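Local coordinates for protein alpha-Amylase (Thermotoga maritima, PDB 2B5D) that belongs to glycosyl hydrolase family 57 and carries the alpha-amylase name, its chain assembling into a four-subunit protein, at residues 226-231 and 395-400. Sequence-based numbering, arbitrary orientation. Where two conformers were deposited one is given.
Sequences IMTPSG and ATPADS
I226 and A395 meet where strand 226-227, the outgoing arm of an antiparallel beta hairpin with strand 233-236 at the margin of the mixed sheet, is flanked by the loop that follows helix 382-388. The evidence for apolar packing is that I226 CD1 lies 3.6 Å from A395 CB and 3.8 Å from P397 CG. With chi1 of I226 at 66°, CG1 is wedged between the two backbone neighbours of CA, and the extended chi2 carries CD1 out to both residues, while F211 of helix 209-212 also touches this side chain. The backbones are joined by A395 N donating to M227 O at 3.0 Å; an N-H...O angle of 156° makes the bond fairly straight, although the donor is tilted 25° from the carbonyl plane. M227 also pairs through its backbone with Q393, so the strand edge grips the loop twice. Beyond the strand, the T228 and P397 side chains cross nearly perpendicularly, with methyl CG2 against ring CD. T228 OG1 turns instead to S230 OG, inside the type I turn from T228 to G231, and to V232 N just after it. P229 lies crosswise to T396, and its ring atom CD presses to 3.4 Å from T396 CG2, tighter than usual carbon contact.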
ATOM      1  N   ILE A 226     -44.249  13.573  16.832  1.00 43.60           N
ATOM      2  CA  ILE A 226     -45.468  12.951  16.368  1.00 44.95           C
ATOM      3  C   ILE A 226     -45.516  11.631  17.097  1.00 44.53           C
ATOM      4  O   ILE A 226     -44.545  11.264  17.750  1.00 44.72           O
ATOM      5  CB  ILE A 226     -45.455  12.701  14.845  1.00 44.95           C
ATOM      6  CG1 ILE A 226     -44.376  11.650  14.501  1.00 44.40           C
ATOM      7  CG2 ILE A 226     -45.421  14.045  14.094  1.00 47.13           C
ATOM      8  CD1 ILE A 226     -44.410  11.152  13.102  1.00 44.79           C
ATOM      9  N   MET A 227     -46.636  10.927  16.984  1.00 44.16           N
ATOM     10  CA  MET A 227     -46.776   9.561  17.547  1.00 43.48           C
ATOM     11  C   MET A 227     -47.058   8.679  16.357  1.00 42.97           C
ATOM     12  O   MET A 227     -47.877   9.069  15.522  1.00 41.81           O
ATOM     13  CB  MET A 227     -47.944   9.510  18.496  1.00 43.73           C
ATOM     14  CG  MET A 227     -47.916   8.237  19.379  1.00 44.32           C
ATOM     15  SD  MET A 227     -49.601   7.920  19.997  0.65 44.54           S
ATOM     16  CE  MET A 227     -49.251   8.142  21.741  0.65 43.70           C
ATOM     17  N   THR A 228     -46.309   7.585  16.177  1.00 41.08           N
ATOM     18  CA  THR A 228     -46.687   6.640  15.074  1.00 42.06           C
ATOM     19  C   THR A 228     -48.029   5.926  15.343  1.00 40.18           C
ATOM     20  O   THR A 228     -48.439   5.821  16.512  1.00 38.39           O
ATOM     21  CB  THR A 228     -45.666   5.555  14.904  1.00 42.37           C
ATOM     22  OG1 THR A 228     -45.528   4.873  16.172  1.00 43.44           O
ATOM     23  CG2 THR A 228     -44.340   6.223  14.450  1.00 41.87           C
ATOM     24  N   PRO A 229     -48.707   5.442  14.284  1.00 39.90           N
ATOM     25  CA  PRO A 229     -49.914   4.666  14.659  1.00 41.83           C
ATOM     26  C   PRO A 229     -49.740   3.633  15.798  1.00 42.88           C
ATOM     27  O   PRO A 229     -50.709   3.433  16.541  1.00 44.30           O
ATOM     28  CB  PRO A 229     -50.342   3.964  13.365  1.00 42.56           C
ATOM     29  CG  PRO A 229     -49.866   4.898  12.233  1.00 41.28           C
ATOM     30  CD  PRO A 229     -48.536   5.557  12.819  1.00 39.97           C
ATOM     31  N   SER A 230     -48.525   3.055  15.948  1.00 42.48           N
ATOM     32  CA  SER A 230     -48.133   2.014  16.908  1.00 41.31           C
ATOM     33  C   SER A 230     -47.929   2.524  18.324  1.00 41.00           C
ATOM     34  O   SER A 230     -47.647   1.715  19.261  1.00 37.47           O
ATOM     35  CB  SER A 230     -46.828   1.346  16.442  1.00 44.60           C
ATOM     36  OG  SER A 230     -46.138   2.069  15.368  1.00 45.81           O
ATOM     37  N   GLY A 231     -48.033   3.858  18.468  1.00 40.96           N
ATOM     38  CA  GLY A 231     -47.830   4.592  19.754  1.00 40.08           C
ATOM     39  C   GLY A 231     -46.417   5.001  20.106  1.00 40.37           C
ATOM     40  O   GLY A 231     -46.092   5.394  21.288  1.00 39.14           O
ATOM     41  N   ALA A 395     -48.716  10.286  12.898  1.00 44.72           N
ATOM     42  CA  ALA A 395     -48.202  10.349  11.535  1.00 44.50           C
ATOM     43  C   ALA A 395     -47.288   9.191  11.313  1.00 42.71           C
ATOM     44  O   ALA A 395     -46.789   8.629  12.243  1.00 41.00           O
ATOM     45  CB  ALA A 395     -47.456  11.723  11.290  1.00 44.70           C
ATOM     46  N   THR A 396     -47.096   8.809  10.068  1.00 43.87           N
ATOM     47  CA  THR A 396     -46.040   7.834   9.819  1.00 45.14           C
ATOM     48  C   THR A 396     -44.803   8.444   9.115  1.00 42.50           C
ATOM     49  O   THR A 396     -44.915   8.901   7.990  1.00 40.50           O
ATOM     50  CB  THR A 396     -46.546   6.492   9.166  1.00 44.94           C
ATOM     51  OG1 THR A 396     -46.486   6.577   7.753  1.00 50.40           O
ATOM     52  CG2 THR A 396     -47.952   6.209   9.535  1.00 46.75           C
ATOM     53  N   PRO A 397     -43.643   8.431   9.790  1.00 42.51           N
ATOM     54  CA  PRO A 397     -42.377   8.963   9.240  1.00 42.48           C
ATOM     55  C   PRO A 397     -41.931   8.285   7.946  1.00 42.89           C
ATOM     56  O   PRO A 397     -42.176   7.086   7.743  1.00 43.12           O
ATOM     57  CB  PRO A 397     -41.371   8.685  10.347  1.00 42.91           C
ATOM     58  CG  PRO A 397     -42.166   8.509  11.568  1.00 43.36           C
ATOM     59  CD  PRO A 397     -43.468   7.929  11.162  1.00 41.92           C
ATOM     60  N   ALA A 398     -41.275   9.048   7.073  1.00 42.73           N
ATOM     61  CA  ALA A 398     -40.825   8.532   5.802  1.00 41.88           C
ATOM     62  C   ALA A 398     -39.450   7.881   6.024  1.00 42.00           C
ATOM     63  O   ALA A 398     -38.789   8.175   7.000  1.00 42.33           O
ATOM     64  CB  ALA A 398     -40.769   9.644   4.790  1.00 42.56           C
ATOM     65  N   ASP A 399     -39.058   6.936   5.173  1.00 42.55           N
ATOM     66  CA  ASP A 399     -37.698   6.374   5.199  1.00 44.66           C
ATOM     67  C   ASP A 399     -36.707   7.507   5.167  1.00 45.29           C
ATOM     68  O   ASP A 399     -36.825   8.414   4.332  1.00 44.13           O
ATOM     69  CB  ASP A 399     -37.457   5.565   3.923  1.00 44.96           C
ATOM     70  CG  ASP A 399     -38.042   4.167   3.987  1.00 47.37           C
ATOM     71  OD1 ASP A 399     -38.897   3.902   4.860  1.00 46.76           O
ATOM     72  OD2 ASP A 399     -37.608   3.317   3.155  1.00 52.06           O
ATOM     73  N   SER A 400     -35.696   7.436   6.029  1.00 46.26           N
ATOM     74  CA  SER A 400     -34.800   8.531   6.106  1.00 46.87           C
ATOM     75  C   SER A 400     -33.582   8.235   6.970  1.00 48.23           C
ATOM     76  O   SER A 400     -33.551   7.213   7.682  1.00 47.67           O
ATOM     77  CB  SER A 400     -35.589   9.712   6.680  1.00 47.07           C
ATOM     78  OG  SER A 400     -35.905   9.452   8.038  1.00 43.95           O
TER